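Local structure of uncharacterized conserved protein YiiM (Geobacillus stearothermophilus, 5YHH) at residues V74-E77 and E78-R82; L175-A178 and Y179-I183; L203-S206 and W207-F211. The protein probably acts as a molybdenum cofactor-dependent oxidoreductase of the MOSC family that confers resistance to hydroxylaminopurine. All blocks are in the same frame, centred on the assembly; numbering follows the deposited sequence.

Contact 1. Residues V74-E77 and E78-R82; sequences VYWE and ERYGR
The ring of Tyr80 meets Trp76 one helical turn earlier, taking indole CE3 of Trp76 at its edge, 3.6 Å from Tyr80 CE2. Over one face of the Tyr80 ring lies CD of Arg79, and over one face of the indole lies CD2 of Tyr75, 3.7 Å above the plane and offset toward the rim. The guanidinium of Arg79 receives the hydroxyl of Tyr75 at its edge, in plane, but the bond from NH2 to OH is weak at 3.4 Å; ring and guanidinium planes stand 61° apart. With both CG atoms anti to the backbone N (chi1 170° and 179°), Tyr75 and Arg79 run side by side. The helix 71-80 ends here: Gly81 N donates to Glu77 O at 2.9 Å, from above the carbonyl plane, and Gly81 then takes a positive phi. Beyond the turn, Arg82 O, buried with no conventional hydrogen-bond partner, comes 3.3 Å from Glu77 CA in a CA-H...O contact. The stronger polar partners lie outside: Trp76 NE1 bonds Tyr68, Tyr80 OH bonds Asp136, and Glu77 OE2 bonds Phe84 N. This helix is the crossover of the beta-alpha-beta unit between strands 65-69 and 93-96, packed by Trp76 on helix 137-144. The weak bond of Arg79 and its long ion pair with Asp136 suggest a guanidinium held less firmly than the rings of Trp76 and Tyr80, which both pack and hydrogen-bond.

Contact 2. Residues L175-A178 and Y179-I183; sequences LSIA and YINHI
Leu175 touches the following turn with two parts of its side chain: CB lies 4.2 Å from Ile180 CD1, and CD2 lies 4.4 Å from Tyr179 CE2, approaching that ring obliquely. Ser176 comes next, at the N-cap. Its hydroxyl sits between the backbone N and the carbonyl carbon (chi1 63°), which turns OG back to accept from Tyr179 N at 3.0 Å with an N-H...O angle of 158°. The Ser176 carbonyl in turn accepts from Ile180 N, so side chain and backbone of one residue take up two amides of the first turn. This capped start opens helix 177-185, the first helix of the YiiM-like three-helix region. Ile177 O receives Asn181 N at 2.9 Å in a nearly straight bond (170°), while its CG2 lies 4.0 Å from Asn181 ND2; that amide nitrogen is bonded to Ser147 OG. Elsewhere Ile177 packs against Val118 and Pro121 of strand 114-121. Ala178 closes the segment, its carbonyl accepting from His182 N at 3.0 Å. CG1 of Ile183 lies over one face of the Tyr179 ring, offset toward its rim, and the ring also touches Ala193, Gln196 and Ile197 of helix 191-199.

Contact 3. Residues L203-S206 and W207-F211; sequences LSAS and WRETF
Arg208 N reaches back to Ser204 O at 3.1 Å, the first of the i to i+4 bonds that close the opening turns of helix 205-213. The chain enters this helix from Leu203, with extended backbone angles (phi/psi -65°/135°), through the N-cap Ser204. Glu209 N reaches Ala205 O at 2.9 Å. Ser206 O accepts twice, from Thr210 N at 3.0 Å and from Thr210 OG1 at 3.2 Å, and these two donors arrive from opposite faces of the carbonyl plane; a single backbone oxygen thereby fixes the hydroxyl of a residue one turn on. Among the side chains, Leu203 folds back over the start of the helix. With CG anti to the backbone N (chi1 -170°), its CD1 lies 3.7 Å from Trp207 CB, the two side chains crossing at about a right angle. Its CD2 branch lies against the backbone of Arg208, 3.4 Å from Arg208 N, and also approaches the edge of the Phe211 ring, 4.0 Å from CD2 of Phe211. Arg208, bent at chi3, curls back so that NH1 makes a weak bond to Leu203 O at 3.1 Å. Its NH2 has other partners, the carbonyls of Ala198 and His200, so the guanidinium ties the helix start to the end of helix 191-199 and the loop after it. Ser204 OG bonds Gln120 OE1. Trp207 stacks on Tyr184 of helix 177-185 and packs on Gln120 and Pro121, while Phe211 meets Met194, Ile197 and Ala198 of helix 191-199, so this helix touches both companion helices and strand 114-121.

Overall arrangement
Contacts 2 and 3 belong to the YiiM-like three-helix region and touch directly: Ile180 CG2 lies 3.8 Å from Trp207 CZ3, and Asn181 OD1 is 3.9 Å from Trp207 CH2, with centres about 14 Å apart. Both open a helix behind an N-cap serine, but Ser176 caps through its OG whereas Ser204 OG bonds Gln120; both pack against strand 114-121. Contact 1 is a helix C-terminus within the MOSC range, its centre about 24 Å from that of contact 2 and about 32 Å from that of contact 3, on the opposite side of the chain's centre from the latter. Cys125, modified to cysteinesulfonic acid, follows strand 114-121 in sequence.

Contact 1. Residues V74-E77 and E78-R82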
loop_
_atom_site.group_PDB
_atom_site.type_symbol
_atom_site.label_atom_id
_atom_site.label_comp_id
_atom_site.label_asym_id
_atom_site.label_seq_id
_atom_site.Cartn_x
_atom_site.Cartn_y
_atom_site.Cartn_z
ATOM N N VAL A 74 -5.876 12.717 8.921
ATOM C CA VAL A 74 -6.856 13.521 9.620
ATOM C C VAL A 74 -7.585 12.694 10.658
ATOM O O VAL A 74 -7.711 13.124 11.811
ATOM C CB VAL A 74 -7.850 14.207 8.639
ATOM C CG1 VAL A 74 -8.995 14.927 9.401
ATOM C CG2 VAL A 74 -7.131 15.200 7.807
ATOM N N TYR A 75 -8.054 11.510 10.268
ATOM C CA TYR A 75 -8.689 10.613 11.182
ATOM C C TYR A 75 -7.744 10.203 12.315
ATOM O O TYR A 75 -8.145 10.225 13.479
ATOM C CB TYR A 75 -9.208 9.376 10.455
ATOM C CG TYR A 75 -9.689 8.280 11.391
ATOM C CD1 TYR A 75 -10.978 8.299 11.887
ATOM C CD2 TYR A 75 -8.868 7.202 11.730
ATOM C CE1 TYR A 75 -11.435 7.320 12.718
ATOM C CE2 TYR A 75 -9.311 6.225 12.588
ATOM C CZ TYR A 75 -10.604 6.279 13.056
ATOM O OH TYR A 75 -11.079 5.321 13.905
ATOM N N TRP A 76 -6.496 9.851 12.003
ATOM C CA TRP A 76 -5.565 9.400 13.050
ATOM C C TRP A 76 -5.250 10.535 14.050
ATOM O O TRP A 76 -5.111 10.277 15.254
ATOM C CB TRP A 76 -4.275 8.843 12.454
ATOM C CG TRP A 76 -4.528 7.621 11.594
ATOM C CD1 TRP A 76 -4.274 7.486 10.267
ATOM C CD2 TRP A 76 -5.139 6.403 12.013
ATOM N NE1 TRP A 76 -4.673 6.253 9.833
ATOM C CE2 TRP A 76 -5.215 5.572 10.883
ATOM C CE3 TRP A 76 -5.626 5.927 13.230
ATOM C CZ2 TRP A 76 -5.751 4.303 10.934
ATOM C CZ3 TRP A 76 -6.156 4.647 13.279
ATOM C CH2 TRP A 76 -6.202 3.853 12.123
ATOM N N GLU A 77 -5.162 11.765 13.573
ATOM C CA GLU A 77 -4.889 12.884 14.457
ATOM C C GLU A 77 -6.062 13.125 15.385
ATOM O O GLU A 77 -5.886 13.483 16.552
ATOM C CB GLU A 77 -4.595 14.140 13.687
ATOM C CG GLU A 77 -3.284 14.060 12.876
ATOM C CD GLU A 77 -2.977 15.346 12.100
ATOM O OE1 GLU A 77 -3.895 16.226 11.953
ATOM O OE2 GLU A 77 -1.800 15.496 11.667
ATOM N N GLU A 78 -7.258 12.909 14.860
ATOM C CA GLU A 78 -8.480 13.026 15.670
ATOM C C GLU A 78 -8.600 11.880 16.672
ATOM O O GLU A 78 -8.995 12.078 17.824
ATOM C CB GLU A 78 -9.679 13.050 14.749
ATOM C CG GLU A 78 -9.765 14.373 13.984
ATOM C CD GLU A 78 -10.782 14.354 12.872
ATOM O OE1 GLU A 78 -11.277 13.262 12.521
ATOM O OE2 GLU A 78 -11.073 15.438 12.340
ATOM N N ARG A 79 -8.269 10.675 16.240
ATOM C CA ARG A 79 -8.333 9.530 17.176
ATOM C C ARG A 79 -7.293 9.612 18.276
ATOM O O ARG A 79 -7.602 9.316 19.438
ATOM C CB ARG A 79 -8.151 8.193 16.461
ATOM C CG ARG A 79 -8.206 7.037 17.467
ATOM C CD ARG A 79 -7.698 5.706 17.006
ATOM N NE ARG A 79 -8.755 4.846 16.499
ATOM C CZ ARG A 79 -9.073 3.611 16.877
ATOM N NH1 ARG A 79 -8.482 2.937 17.861
ATOM N NH2 ARG A 79 -10.046 3.019 16.213
ATOM N N TYR A 80 -6.057 9.960 17.938
ATOM C CA TYR A 80 -4.969 9.878 18.926
ATOM C C TYR A 80 -4.466 11.200 19.501
ATOM O O TYR A 80 -3.637 11.184 20.435
ATOM C CB TYR A 80 -3.778 9.084 18.374
ATOM C CG TYR A 80 -4.093 7.642 18.128
ATOM C CD1 TYR A 80 -4.294 6.759 19.201
ATOM C CD2 TYR A 80 -4.182 7.145 16.838
ATOM C CE1 TYR A 80 -4.581 5.409 18.970
ATOM C CE2 TYR A 80 -4.475 5.808 16.609
ATOM C CZ TYR A 80 -4.653 4.946 17.666
ATOM O OH TYR A 80 -4.955 3.624 17.401
ATOM N N GLY A 81 -4.970 12.324 19.004
ATOM C CA GLY A 81 -4.597 13.630 19.553
ATOM C C GLY A 81 -3.125 14.015 19.363
ATOM O O GLY A 81 -2.492 14.620 20.229
ATOM N N ARG A 82 -2.567 13.688 18.218
ATOM C CA ARG A 82 -1.175 14.003 17.946
ATOM C C ARG A 82 -1.022 14.053 16.426
ATOM O O ARG A 82 -1.865 13.497 15.720
ATOM C CB ARG A 82 -0.286 12.908 18.531
ATOM C CG ARG A 82 -0.390 11.626 17.749
ATOM C CD ARG A 82 0.650 10.615 18.173
ATOM N NE ARG A 82 0.356 10.062 19.495
ATOM C CZ ARG A 82 1.025 9.032 20.024
ATOM N NH1 ARG A 82 2.057 8.481 19.364
ATOM N NH2 ARG A 82 0.681 8.572 21.218
#

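Contact 2. Residues L175-A178 and Y179-I183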
loop_
_atom_site.group_PDB
_atom_site.type_symbol
_atom_site.label_atom_id
_atom_site.label_comp_id
_atom_site.label_asym_id
_atom_site.label_seq_id
_atom_site.Cartn_x
_atom_site.Cartn_y
_atom_site.Cartn_z
ATOM N N LEU A 175 -12.056 -4.541 -8.600
ATOM C CA LEU A 175 -12.107 -5.006 -7.210
ATOM C C LEU A 175 -11.307 -4.053 -6.311
ATOM O O LEU A 175 -10.088 -3.967 -6.423
ATOM C CB LEU A 175 -11.499 -6.391 -7.076
ATOM C CG LEU A 175 -11.994 -7.467 -8.051
ATOM C CD1 LEU A 175 -11.218 -8.760 -7.821
ATOM C CD2 LEU A 175 -13.478 -7.712 -7.954
ATOM N N SER A 176 -11.985 -3.342 -5.424
ATOM C CA SER A 176 -11.329 -2.264 -4.685
ATOM C C SER A 176 -10.449 -2.847 -3.606
ATOM O O SER A 176 -10.677 -3.957 -3.176
ATOM C CB SER A 176 -12.343 -1.294 -4.091
ATOM O OG SER A 176 -13.169 -1.921 -3.153
ATOM N N ILE A 177 -9.435 -2.110 -3.181
ATOM C CA ILE A 177 -8.654 -2.545 -2.016
ATOM C C ILE A 177 -9.581 -2.657 -0.783
ATOM O O ILE A 177 -9.411 -3.554 0.034
ATOM C CB ILE A 177 -7.475 -1.577 -1.738
ATOM C CG1 ILE A 177 -6.466 -1.631 -2.898
ATOM C CG2 ILE A 177 -6.831 -1.838 -0.352
ATOM C CD1 ILE A 177 -5.756 -2.958 -3.047
ATOM N N ALA A 178 -10.577 -1.769 -0.653
ATOM C CA ALA A 178 -11.512 -1.872 0.473
ATOM C C ALA A 178 -12.266 -3.186 0.459
ATOM O O ALA A 178 -12.410 -3.816 1.499
ATOM C CB ALA A 178 -12.519 -0.683 0.524
ATOM N N TYR A 179 -12.761 -3.566 -0.723
ATOM C CA TYR A 179 -13.468 -4.839 -0.909
ATOM C C TYR A 179 -12.569 -6.009 -0.554
ATOM O O TYR A 179 -12.994 -6.909 0.146
ATOM C CB TYR A 179 -13.973 -4.982 -2.359
ATOM C CG TYR A 179 -14.578 -6.326 -2.687
ATOM C CD1 TYR A 179 -15.866 -6.656 -2.271
ATOM C CD2 TYR A 179 -13.853 -7.273 -3.422
ATOM C CE1 TYR A 179 -16.416 -7.894 -2.574
ATOM C CE2 TYR A 179 -14.393 -8.515 -3.721
ATOM C CZ TYR A 179 -15.672 -8.816 -3.305
ATOM O OH TYR A 179 -16.186 -10.044 -3.609
ATOM N N ILE A 180 -11.328 -5.997 -1.052
ATOM C CA ILE A 180 -10.414 -7.115 -0.825
ATOM C C ILE A 180 -10.062 -7.238 0.669
ATOM O O ILE A 180 -10.080 -8.331 1.214
ATOM C CB ILE A 180 -9.160 -7.040 -1.708
ATOM C CG1 ILE A 180 -9.544 -7.193 -3.201
ATOM C CG2 ILE A 180 -8.222 -8.139 -1.314
ATOM C CD1 ILE A 180 -8.484 -6.752 -4.227
ATOM N N ASN A 181 -9.812 -6.127 1.356
ATOM C CA ASN A 181 -9.581 -6.179 2.798
ATOM C C ASN A 181 -10.806 -6.744 3.523
ATOM O O ASN A 181 -10.690 -7.490 4.496
ATOM C CB ASN A 181 -9.305 -4.781 3.367
ATOM C CG ASN A 181 -7.838 -4.386 3.306
ATOM O OD1 ASN A 181 -6.953 -5.232 3.307
ATOM N ND2 ASN A 181 -7.586 -3.103 3.317
ATOM N N HIS A 182 -11.987 -6.336 3.071
ATOM C CA HIS A 182 -13.203 -6.753 3.714
ATOM C C HIS A 182 -13.371 -8.278 3.643
ATOM O O HIS A 182 -13.698 -8.892 4.656
ATOM C CB HIS A 182 -14.416 -6.014 3.152
ATOM C CG HIS A 182 -15.697 -6.489 3.736
ATOM N ND1 HIS A 182 -16.139 -6.074 4.971
ATOM C CD2 HIS A 182 -16.595 -7.401 3.294
ATOM C CE1 HIS A 182 -17.278 -6.685 5.251
ATOM N NE2 HIS A 182 -17.575 -7.496 4.248
ATOM N N ILE A 183 -13.139 -8.870 2.466
ATOM C CA ILE A 183 -13.199 -10.331 2.279
ATOM C C ILE A 183 -12.166 -11.038 3.149
ATOM O O ILE A 183 -12.469 -11.995 3.829
ATOM C CB ILE A 183 -12.946 -10.757 0.795
ATOM C CG1 ILE A 183 -13.969 -10.116 -0.156
ATOM C CG2 ILE A 183 -13.010 -12.293 0.637
ATOM C CD1 ILE A 183 -15.402 -10.431 0.182
#

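Contact 3. Residues L203-S206 and W207-F211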
loop_
_atom_site.group_PDB
_atom_site.type_symbol
_atom_site.label_atom_id
_atom_site.label_comp_id
_atom_site.label_asym_id
_atom_site.label_seq_id
_atom_site.Cartn_x
_atom_site.Cartn_y
_atom_site.Cartn_z
ATOM N N LEU A 203 -2.981 -10.003 -8.578
ATOM C CA LEU A 203 -2.809 -10.243 -7.121
ATOM C C LEU A 203 -1.402 -10.760 -6.797
ATOM O O LEU A 203 -0.858 -11.633 -7.493
ATOM C CB LEU A 203 -3.828 -11.248 -6.599
ATOM C CG LEU A 203 -3.927 -11.405 -5.075
ATOM C CD1 LEU A 203 -4.422 -10.121 -4.420
ATOM C CD2 LEU A 203 -4.847 -12.564 -4.742
ATOM N N SER A 204 -0.805 -10.203 -5.754
ATOM C CA SER A 204 0.470 -10.669 -5.259
ATOM C C SER A 204 0.388 -12.189 -4.971
ATOM O O SER A 204 -0.670 -12.694 -4.553
ATOM C CB SER A 204 0.866 -9.862 -4.003
ATOM O OG SER A 204 0.058 -10.250 -2.911
ATOM N N ALA A 205 1.481 -12.907 -5.227
ATOM C CA ALA A 205 1.530 -14.359 -5.015
ATOM C C ALA A 205 1.115 -14.753 -3.597
ATOM O O ALA A 205 0.363 -15.694 -3.416
ATOM C CB ALA A 205 2.924 -14.901 -5.324
ATOM N N SER A 206 1.589 -14.024 -2.593
ATOM C CA SER A 206 1.308 -14.399 -1.201
ATOM C C SER A 206 -0.193 -14.311 -0.847
ATOM O O SER A 206 -0.726 -15.214 -0.213
ATOM C CB SER A 206 2.157 -13.559 -0.232
ATOM O OG SER A 206 1.739 -12.199 -0.179
ATOM N N TRP A 207 -0.877 -13.249 -1.282
ATOM C CA TRP A 207 -2.329 -13.131 -1.061
ATOM C C TRP A 207 -3.093 -14.232 -1.787
ATOM O O TRP A 207 -4.066 -14.773 -1.236
ATOM C CB TRP A 207 -2.871 -11.742 -1.462
ATOM C CG TRP A 207 -2.610 -10.767 -0.397
ATOM C CD1 TRP A 207 -1.389 -10.415 0.082
ATOM C CD2 TRP A 207 -3.574 -10.050 0.383
ATOM N NE1 TRP A 207 -1.517 -9.515 1.099
ATOM C CE2 TRP A 207 -2.851 -9.271 1.315
ATOM C CE3 TRP A 207 -4.962 -9.967 0.373
ATOM C CZ2 TRP A 207 -3.478 -8.423 2.233
ATOM C CZ3 TRP A 207 -5.593 -9.122 1.297
ATOM C CH2 TRP A 207 -4.850 -8.377 2.224
ATOM N N ARG A 208 -2.658 -14.550 -3.011
ATOM C CA ARG A 208 -3.236 -15.668 -3.782
ATOM C C ARG A 208 -3.131 -16.960 -2.970
ATOM O O ARG A 208 -4.116 -17.675 -2.797
ATOM C CB ARG A 208 -2.553 -15.810 -5.158
ATOM C CG ARG A 208 -2.393 -17.248 -5.725
ATOM C CD ARG A 208 -1.944 -17.222 -7.207
ATOM N NE ARG A 208 -2.907 -16.395 -7.935
ATOM C CZ ARG A 208 -2.714 -15.144 -8.366
ATOM N NH1 ARG A 208 -1.542 -14.521 -8.224
ATOM N NH2 ARG A 208 -3.715 -14.510 -8.965
ATOM N N GLU A 209 -1.934 -17.226 -2.460
ATOM C CA GLU A 209 -1.672 -18.452 -1.699
ATOM C C GLU A 209 -2.599 -18.543 -0.487
ATOM O O GLU A 209 -3.255 -19.561 -0.273
ATOM C CB GLU A 209 -0.198 -18.525 -1.268
ATOM C CG GLU A 209 0.750 -18.758 -2.445
ATOM C CD GLU A 209 2.219 -18.813 -2.048
ATOM O OE1 GLU A 209 2.524 -19.099 -0.855
ATOM O OE2 GLU A 209 3.065 -18.594 -2.951
ATOM N N THR A 210 -2.680 -17.454 0.272
ATOM C CA THR A 210 -3.538 -17.393 1.448
ATOM C C THR A 210 -5.007 -17.691 1.127
ATOM O O THR A 210 -5.671 -18.413 1.877
ATOM C CB THR A 210 -3.394 -16.031 2.148
ATOM O OG1 THR A 210 -2.036 -15.886 2.575
ATOM C CG2 THR A 210 -4.325 -15.922 3.353
ATOM N N PHE A 211 -5.505 -17.148 0.017
ATOM C CA PHE A 211 -6.883 -17.401 -0.414
ATOM C C PHE A 211 -7.049 -18.847 -0.919
ATOM O O PHE A 211 -8.157 -19.398 -0.888
ATOM C CB PHE A 211 -7.313 -16.425 -1.519
ATOM C CG PHE A 211 -7.642 -15.019 -1.039
ATOM C CD1 PHE A 211 -8.489 -14.799 0.024
ATOM C CD2 PHE A 211 -7.133 -13.912 -1.709
ATOM C CE1 PHE A 211 -8.791 -13.512 0.420
ATOM C CE2 PHE A 211 -7.446 -12.625 -1.312
ATOM C CZ PHE A 211 -8.266 -12.430 -0.259
#